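Luciferase-like enzymeAMP-CoA-ligase (Zophobas atratus, PDB 4W8O) probably activates carboxylic acids with ATP as acyl-adenylates for transfer to coenzyme A, as a luciferase-like member of the ANL superfamily. Local coordinates at residues P102-S105 and V106-Q110; K254-Q257 and M258-K261; T278-N282 and P283-D287. All blocks are in the same frame, centred on the assembly; numbering follows the deposited sequence.

Interaction 1: P102-S105 and V106-Q110; sequences PTLS and VRNIQ
S105 meets the first turn of helix 106-116 with both its side chain and its carbonyl. Its OG accepts the backbone N-H of N108 at 3.1 Å in a nearly straight bond (160°), the classical N-cap interaction, and the rotation about CA-CB explains the aim: OG sits between the backbone N and the carbonyl carbon (chi1 72°), turned back over the start of the helix. An alanine in place of this serine has no OG, and the N108 N-H is likely to be left without its cap, with the first turn more prone to fray. The S105 carbonyl opens the regular pattern one residue further on, taking the N-H of I109 with S105 O to I109 N at 3.0 Å.

One water ties the cap together. It accepts from S105 N at 2.9 Å and, in a weak bond, from N108 ND2, linking the N-H of S105 to the side-chain amide of N108.

Apolar contact flanks the cap, where L104 CB lies against I109 CD1 at 3.9 Å. L104 also crosses the N108 side chain at about a right angle, its CD2 4.0 Å from the amide nitrogen ND2 of N108. I109 continues inward onto I131 and S134 of helix 128-138.

Together, the serine N-cap and the leucine-isoleucine pair astride it form a hydrophobic staple, residue N' against N4. This staple marks the start of the helix in the beta-alpha-beta crossover from strand 96-99 to strand 120-124, parallel members of one mixed sheet.

Interaction 2: K254-Q257 and M258-K261; sequences KTLQ and MIEK
L256 and I259 lie side by side on one flank of helix 252-262 and point the same way, with L256 CD2 and I259 CD1 4.2 Å apart. M258 rests on the backbone one turn earlier: its CG is anti to its own carbonyl carbon (chi1 -76°), which brings that methylene to 3.4 Å from K254 O before the chain extends toward A247.

Backbone bonds of the i to i+4 kind run through the whole segment. M258 N donates to K254 O, I259 N to T255 O and E260 N to L256 O, and the series closes with K261 N to Q257 O at 2.7 Å.

Q257 O is gripped a second time, by a water that donates to it at 2.8 Å and also to E260 OE2 at 2.9 Å, bridging the helix backbone to a carboxylate. The other polar ends turn elsewhere: E260 OE1 accepts from the backbone N of D287, and Q257 NE2 bonds to Y286 OH.

The chemistry is that of an amphipathic helix. Its buried leucine, methionine and isoleucine pack by apolar contact, whereas Q257 and E260 tie the helix to the loop beyond through directional polar bonds to Y286 and D287.

Interaction 3: T278-N282 and P283-D287; sequences TNVPN and PERYD
P281 O is gripped by two nitrogens of R285, which approaches it side-on: NH1 at 2.8 Å and NE at 3.2 Å, with the oxygen close to the guanidinium plane. The NH1 bond is the straighter (158° against 140°). The arginine thereby folds back over a turn that leads into a short 3-10 segment, 283-285, in the surface loop between helix 274-278 and strand 293-297.

The 3-10 segment has its characteristic i to i+3 bonds. R285 N donates to N282 O at 3.3 Å, coming from above the carbonyl plane, and Y286 N follows with P283 O. N282 takes a left-handed conformation (phi 50°), which turns the chain sharply just ahead of P283. In R285, CG sits between the backbone N and the carbonyl carbon, which lays the extended chain from CG to NE along N282 O, with R285 CG 3.1 Å from that oxygen.

NH1 also forms a salt bridge with E253 of helix 252-262, a carboxylate that accepts from Y286 OH as well. With a carbonyl and a carboxylate as partners, the guanidinium is likely to be firmly fixed in rotation and its positive charge well compensated.

Apolar groups also lie near it. V280 CG1 approaches NH1 obliquely at 3.7 Å, and over one face of the guanidinium Y286 CE2 stands 3.6 Å above the plane, displaced toward the rim.

How the interactions relate
Interactions 2 and 3 form one neighbourhood, their centres about 10 Å apart. Besides the polar pairs E260 OE1 to D287 N at 2.6 Å and Q257 NE2 to Y286 OH at 3.1 Å, L256 CD1 packs on V280 CG1 at 3.7 Å. Interaction 1 stands apart beside a different mixed sheet, with its nearest atoms about 18 Å from interaction 2 and about 23 Å from interaction 3. None of these residues lines the pocket holding the polyethylene glycol. Sequence connects interactions 2 and 3 to it indirectly: strands 266-268 and 293-297, which follow interactions 2 and 3, carry F268 and T296 of that pocket.

Interaction 1: P102-S105 and V106-Q110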
loop_
_atom_site.group_PDB
_atom_site.type_symbol
_atom_site.label_atom_id
_atom_site.label_comp_id
_atom_site.label_asym_id
_atom_site.label_seq_id
_atom_site.Cartn_x
_atom_site.Cartn_y
_atom_site.Cartn_z
ATOM N N PRO A 102 -0.020 6.549 -13.424
ATOM C CA PRO A 102 -0.156 6.759 -14.867
ATOM C C PRO A 102 -1.277 7.730 -15.260
ATOM O O PRO A 102 -1.242 8.257 -16.356
ATOM C CB PRO A 102 -0.478 5.361 -15.407
ATOM C CG PRO A 102 -0.030 4.417 -14.361
ATOM C CD PRO A 102 -0.212 5.135 -13.056
ATOM N N THR A 103 -2.244 7.968 -14.374
ATOM C CA THR A 103 -3.347 8.887 -14.661
ATOM C C THR A 103 -3.020 10.339 -14.324
ATOM O O THR A 103 -3.869 11.209 -14.492
ATOM C CB THR A 103 -4.621 8.517 -13.878
ATOM O OG1 THR A 103 -4.407 8.765 -12.487
ATOM C CG2 THR A 103 -4.994 7.056 -14.089
ATOM N N LEU A 104 -1.817 10.614 -13.830
ATOM C CA LEU A 104 -1.455 11.995 -13.505
ATOM C C LEU A 104 -1.017 12.764 -14.752
ATOM O O LEU A 104 -0.469 12.186 -15.690
ATOM C CB LEU A 104 -0.344 12.027 -12.466
ATOM C CG LEU A 104 -0.760 11.621 -11.053
ATOM C CD1 LEU A 104 0.468 11.239 -10.237
ATOM C CD2 LEU A 104 -1.542 12.730 -10.359
ATOM N N SER A 105 -1.253 14.072 -14.736
ATOM C CA SER A 105 -0.863 14.950 -15.829
ATOM C C SER A 105 0.647 15.045 -15.943
ATOM O O SER A 105 1.379 14.688 -15.016
ATOM C CB SER A 105 -1.417 16.358 -15.604
ATOM O OG SER A 105 -0.726 17.006 -14.547
ATOM N N VAL A 106 1.093 15.563 -17.083
ATOM C CA VAL A 106 2.507 15.832 -17.326
ATOM C C VAL A 106 3.058 16.770 -16.266
ATOM O O VAL A 106 4.141 16.531 -15.743
ATOM C CB VAL A 106 2.754 16.454 -18.719
ATOM C CG1 VAL A 106 4.186 16.954 -18.846
ATOM C CG2 VAL A 106 2.445 15.449 -19.822
ATOM N N ARG A 107 2.327 17.840 -15.950
ATOM C CA ARG A 107 2.836 18.785 -14.964
ATOM C C ARG A 107 2.981 18.152 -13.582
ATOM O O ARG A 107 3.926 18.451 -12.865
ATOM C CB ARG A 107 1.990 20.048 -14.862
ATOM C CG ARG A 107 2.802 21.178 -14.244
ATOM C CD ARG A 107 2.006 22.430 -13.941
ATOM N NE ARG A 107 1.689 23.227 -15.128
ATOM C CZ ARG A 107 0.564 23.136 -15.836
ATOM N NH1 ARG A 107 -0.391 22.268 -15.502
ATOM N NH2 ARG A 107 0.394 23.920 -16.897
ATOM N N ASN A 108 2.055 17.286 -13.203
ATOM C CA ASN A 108 2.155 16.631 -11.904
ATOM C C ASN A 108 3.318 15.643 -11.874
ATOM O O ASN A 108 4.084 15.608 -10.910
ATOM C CB ASN A 108 0.842 15.943 -11.535
ATOM C CG ASN A 108 -0.264 16.933 -11.225
ATOM O OD1 ASN A 108 -0.016 18.017 -10.711
ATOM N ND2 ASN A 108 -1.494 16.557 -11.535
ATOM N N ILE A 109 3.474 14.871 -12.944
ATOM C CA ILE A 109 4.558 13.891 -13.015
ATOM C C ILE A 109 5.906 14.605 -12.961
ATOM O O ILE A 109 6.821 14.172 -12.244
ATOM C CB ILE A 109 4.462 13.009 -14.276
ATOM C CG1 ILE A 109 3.195 12.138 -14.238
ATOM C CG2 ILE A 109 5.695 12.137 -14.410
ATOM C CD1 ILE A 109 3.280 10.908 -13.354
ATOM N N GLN A 110 6.020 15.705 -13.705
ATOM C CA GLN A 110 7.228 16.534 -13.691
ATOM C C GLN A 110 7.658 16.913 -12.288
ATOM O O GLN A 110 8.838 16.837 -11.946
ATOM C CB GLN A 110 7.011 17.836 -14.453
ATOM C CG GLN A 110 7.184 17.723 -15.941
ATOM C CD GLN A 110 7.088 19.069 -16.626
ATOM O OE1 GLN A 110 7.434 20.100 -16.050
ATOM N NE2 GLN A 110 6.625 19.065 -17.866
HETATM O O HOH W 1 -3.191 15.120 -12.813
#

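Interaction 2: K254-Q257 and M258-K261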
loop_
_atom_site.group_PDB
_atom_site.type_symbol
_atom_site.label_atom_id
_atom_site.label_comp_id
_atom_site.label_asym_id
_atom_site.label_seq_id
_atom_site.Cartn_x
_atom_site.Cartn_y
_atom_site.Cartn_z
ATOM N N LYS A 254 -17.910 -8.638 -13.110
ATOM C CA LYS A 254 -16.613 -9.294 -13.256
ATOM C C LYS A 254 -15.965 -9.543 -11.896
ATOM O O LYS A 254 -15.280 -10.540 -11.720
ATOM C CB LYS A 254 -15.683 -8.487 -14.170
ATOM C CG LYS A 254 -16.279 -8.229 -15.549
ATOM C CD LYS A 254 -15.285 -8.423 -16.687
ATOM C CE LYS A 254 -16.009 -8.594 -18.018
ATOM N NZ LYS A 254 -15.116 -9.123 -19.089
ATOM N N THR A 255 -16.198 -8.650 -10.939
ATOM C CA THR A 255 -15.656 -8.826 -9.600
ATOM C C THR A 255 -16.290 -10.049 -8.927
ATOM O O THR A 255 -15.589 -10.850 -8.319
ATOM C CB THR A 255 -15.866 -7.575 -8.724
ATOM O OG1 THR A 255 -15.201 -6.452 -9.309
ATOM C CG2 THR A 255 -15.316 -7.795 -7.325
ATOM N N LEU A 256 -17.607 -10.203 -9.052
ATOM C CA LEU A 256 -18.277 -11.380 -8.493
ATOM C C LEU A 256 -17.802 -12.661 -9.176
ATOM O O LEU A 256 -17.590 -13.677 -8.515
ATOM C CB LEU A 256 -19.799 -11.249 -8.576
ATOM C CG LEU A 256 -20.430 -10.095 -7.783
ATOM C CD1 LEU A 256 -21.947 -10.231 -7.782
ATOM C CD2 LEU A 256 -19.908 -10.033 -6.355
ATOM N N GLN A 257 -17.617 -12.606 -10.492
ATOM C CA GLN A 257 -17.052 -13.738 -11.234
ATOM C C GLN A 257 -15.660 -14.122 -10.720
ATOM O O GLN A 257 -15.356 -15.312 -10.569
ATOM C CB GLN A 257 -16.975 -13.425 -12.728
ATOM C CG GLN A 257 -18.325 -13.409 -13.425
ATOM C CD GLN A 257 -18.302 -12.669 -14.753
ATOM O OE1 GLN A 257 -17.243 -12.400 -15.322
ATOM N NE2 GLN A 257 -19.479 -12.338 -15.254
ATOM N N MET A 258 -14.817 -13.124 -10.462
ATOM C CA MET A 258 -13.461 -13.388 -9.961
ATOM C C MET A 258 -13.489 -14.012 -8.568
ATOM O O MET A 258 -12.712 -14.920 -8.288
ATOM C CB MET A 258 -12.600 -12.116 -9.966
ATOM C CG MET A 258 -12.110 -11.698 -11.342
ATOM S SD MET A 258 -11.076 -10.211 -11.311
ATOM C CE MET A 258 -11.250 -9.662 -13.014
ATOM N N ILE A 259 -14.385 -13.537 -7.705
ATOM C CA ILE A 259 -14.562 -14.131 -6.368
ATOM C C ILE A 259 -14.910 -15.612 -6.478
ATOM O O ILE A 259 -14.367 -16.446 -5.743
ATOM C CB ILE A 259 -15.642 -13.403 -5.539
ATOM C CG1 ILE A 259 -15.140 -12.012 -5.141
ATOM C CG2 ILE A 259 -15.994 -14.201 -4.287
ATOM C CD1 ILE A 259 -16.223 -11.086 -4.640
ATOM N N GLU A 260 -15.813 -15.932 -7.396
ATOM C CA GLU A 260 -16.149 -17.316 -7.686
ATOM C C GLU A 260 -14.972 -18.075 -8.301
ATOM O O GLU A 260 -14.621 -19.164 -7.837
ATOM C CB GLU A 260 -17.324 -17.364 -8.649
ATOM C CG GLU A 260 -17.861 -18.755 -8.904
ATOM C CD GLU A 260 -19.143 -18.714 -9.695
ATOM O OE1 GLU A 260 -20.205 -18.944 -9.094
ATOM O OE2 GLU A 260 -19.087 -18.416 -10.903
ATOM N N LYS A 261 -14.377 -17.495 -9.344
ATOM C CA LYS A 261 -13.354 -18.182 -10.140
ATOM C C LYS A 261 -12.074 -18.497 -9.371
ATOM O O LYS A 261 -11.503 -19.570 -9.544
ATOM C CB LYS A 261 -13.002 -17.374 -11.395
ATOM C CG LYS A 261 -12.035 -18.090 -12.333
ATOM C CD LYS A 261 -11.860 -17.355 -13.653
ATOM C CE LYS A 261 -10.994 -18.149 -14.618
ATOM N NZ LYS A 261 -11.643 -19.419 -15.077
HETATM O O HOH W 2 -16.731 -17.246 -12.106
#

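Interaction 3: T278-N282 and P283-D287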
loop_
_atom_site.group_PDB
_atom_site.type_symbol
_atom_site.label_atom_id
_atom_site.label_comp_id
_atom_site.label_asym_id
_atom_site.label_seq_id
_atom_site.Cartn_x
_atom_site.Cartn_y
_atom_site.Cartn_z
ATOM N N THR A 278 -23.405 -4.095 -5.278
ATOM C CA THR A 278 -24.771 -4.210 -4.781
ATOM C C THR A 278 -25.841 -4.016 -5.866
ATOM O O THR A 278 -26.984 -4.372 -5.659
ATOM C CB THR A 278 -25.022 -3.216 -3.638
ATOM O OG1 THR A 278 -24.583 -1.916 -4.036
ATOM C CG2 THR A 278 -24.263 -3.645 -2.372
ATOM N N ASN A 279 -25.468 -3.466 -7.017
ATOM C CA ASN A 279 -26.393 -3.329 -8.135
ATOM C C ASN A 279 -26.284 -4.454 -9.165
ATOM O O ASN A 279 -26.943 -4.414 -10.203
ATOM C CB ASN A 279 -26.211 -1.962 -8.787
ATOM C CG ASN A 279 -26.862 -0.861 -7.982
ATOM O OD1 ASN A 279 -28.065 -0.625 -8.096
ATOM N ND2 ASN A 279 -26.081 -0.196 -7.147
ATOM N N VAL A 280 -25.470 -5.470 -8.880
ATOM C CA VAL A 280 -25.454 -6.653 -9.728
ATOM C C VAL A 280 -26.764 -7.392 -9.480
ATOM O O VAL A 280 -27.071 -7.729 -8.335
ATOM C CB VAL A 280 -24.262 -7.585 -9.426
ATOM C CG1 VAL A 280 -24.392 -8.890 -10.208
ATOM C CG2 VAL A 280 -22.947 -6.894 -9.757
ATOM N N PRO A 281 -27.546 -7.638 -10.544
ATOM C CA PRO A 281 -28.810 -8.351 -10.357
ATOM C C PRO A 281 -28.601 -9.850 -10.105
ATOM O O PRO A 281 -27.652 -10.440 -10.631
ATOM C CB PRO A 281 -29.539 -8.113 -11.684
ATOM C CG PRO A 281 -28.445 -7.976 -12.687
ATOM C CD PRO A 281 -27.296 -7.325 -11.966
ATOM N N ASN A 282 -29.476 -10.442 -9.294
ATOM C CA ASN A 282 -29.463 -11.880 -9.036
ATOM C C ASN A 282 -28.082 -12.417 -8.643
ATOM O O ASN A 282 -27.575 -13.338 -9.280
ATOM C CB ASN A 282 -29.988 -12.636 -10.265
ATOM C CG ASN A 282 -31.358 -12.161 -10.701
ATOM O OD1 ASN A 282 -32.295 -12.136 -9.906
ATOM N ND2 ASN A 282 -31.487 -11.792 -11.975
ATOM N N PRO A 283 -27.472 -11.851 -7.581
ATOM C CA PRO A 283 -26.133 -12.245 -7.125
ATOM C C PRO A 283 -26.002 -13.708 -6.699
ATOM O O PRO A 283 -24.885 -14.234 -6.643
ATOM C CB PRO A 283 -25.894 -11.336 -5.913
ATOM C CG PRO A 283 -27.259 -10.951 -5.452
ATOM C CD PRO A 283 -28.053 -10.814 -6.710
ATOM N N GLU A 284 -27.136 -14.348 -6.418
ATOM C CA GLU A 284 -27.172 -15.729 -5.927
ATOM C C GLU A 284 -26.645 -16.702 -6.975
ATOM O O GLU A 284 -26.172 -17.787 -6.634
ATOM C CB GLU A 284 -28.592 -16.151 -5.523
ATOM C CG GLU A 284 -29.418 -15.078 -4.820
ATOM C CD GLU A 284 -30.074 -14.092 -5.781
ATOM O OE1 GLU A 284 -30.471 -14.493 -6.904
ATOM O OE2 GLU A 284 -30.185 -12.905 -5.413
ATOM N N ARG A 285 -26.724 -16.313 -8.247
ATOM C CA ARG A 285 -26.176 -17.134 -9.331
ATOM C C ARG A 285 -24.640 -17.243 -9.297
ATOM O O ARG A 285 -24.064 -18.032 -10.042
ATOM C CB ARG A 285 -26.677 -16.643 -10.701
ATOM C CG ARG A 285 -26.107 -15.313 -11.174
ATOM C CD ARG A 285 -27.036 -14.611 -12.161
ATOM N NE ARG A 285 -26.853 -13.157 -12.141
ATOM C CZ ARG A 285 -25.974 -12.472 -12.877
ATOM N NH1 ARG A 285 -25.914 -11.148 -12.757
ATOM N NH2 ARG A 285 -25.149 -13.081 -13.726
ATOM N N TYR A 286 -23.990 -16.454 -8.440
ATOM C CA TYR A 286 -22.559 -16.603 -8.167
ATOM C C TYR A 286 -22.325 -17.306 -6.838
ATOM O O TYR A 286 -23.000 -17.027 -5.854
ATOM C CB TYR A 286 -21.870 -15.236 -8.157
ATOM C CG TYR A 286 -21.852 -14.607 -9.517
ATOM C CD1 TYR A 286 -21.031 -15.114 -10.513
ATOM C CD2 TYR A 286 -22.676 -13.533 -9.824
ATOM C CE1 TYR A 286 -21.017 -14.564 -11.776
ATOM C CE2 TYR A 286 -22.670 -12.972 -11.089
ATOM C CZ TYR A 286 -21.837 -13.495 -12.061
ATOM O OH TYR A 286 -21.809 -12.952 -13.322
ATOM N N ASP A 287 -21.374 -18.231 -6.833
ATOM C CA ASP A 287 -20.924 -18.877 -5.610
ATOM C C ASP A 287 -19.898 -17.966 -4.951
ATOM O O ASP A 287 -18.748 -17.891 -5.384
ATOM C CB ASP A 287 -20.321 -20.248 -5.924
ATOM C CG ASP A 287 -19.777 -20.957 -4.693
ATOM O OD1 ASP A 287 -19.942 -20.466 -3.560
ATOM O OD2 ASP A 287 -19.167 -22.027 -4.868
#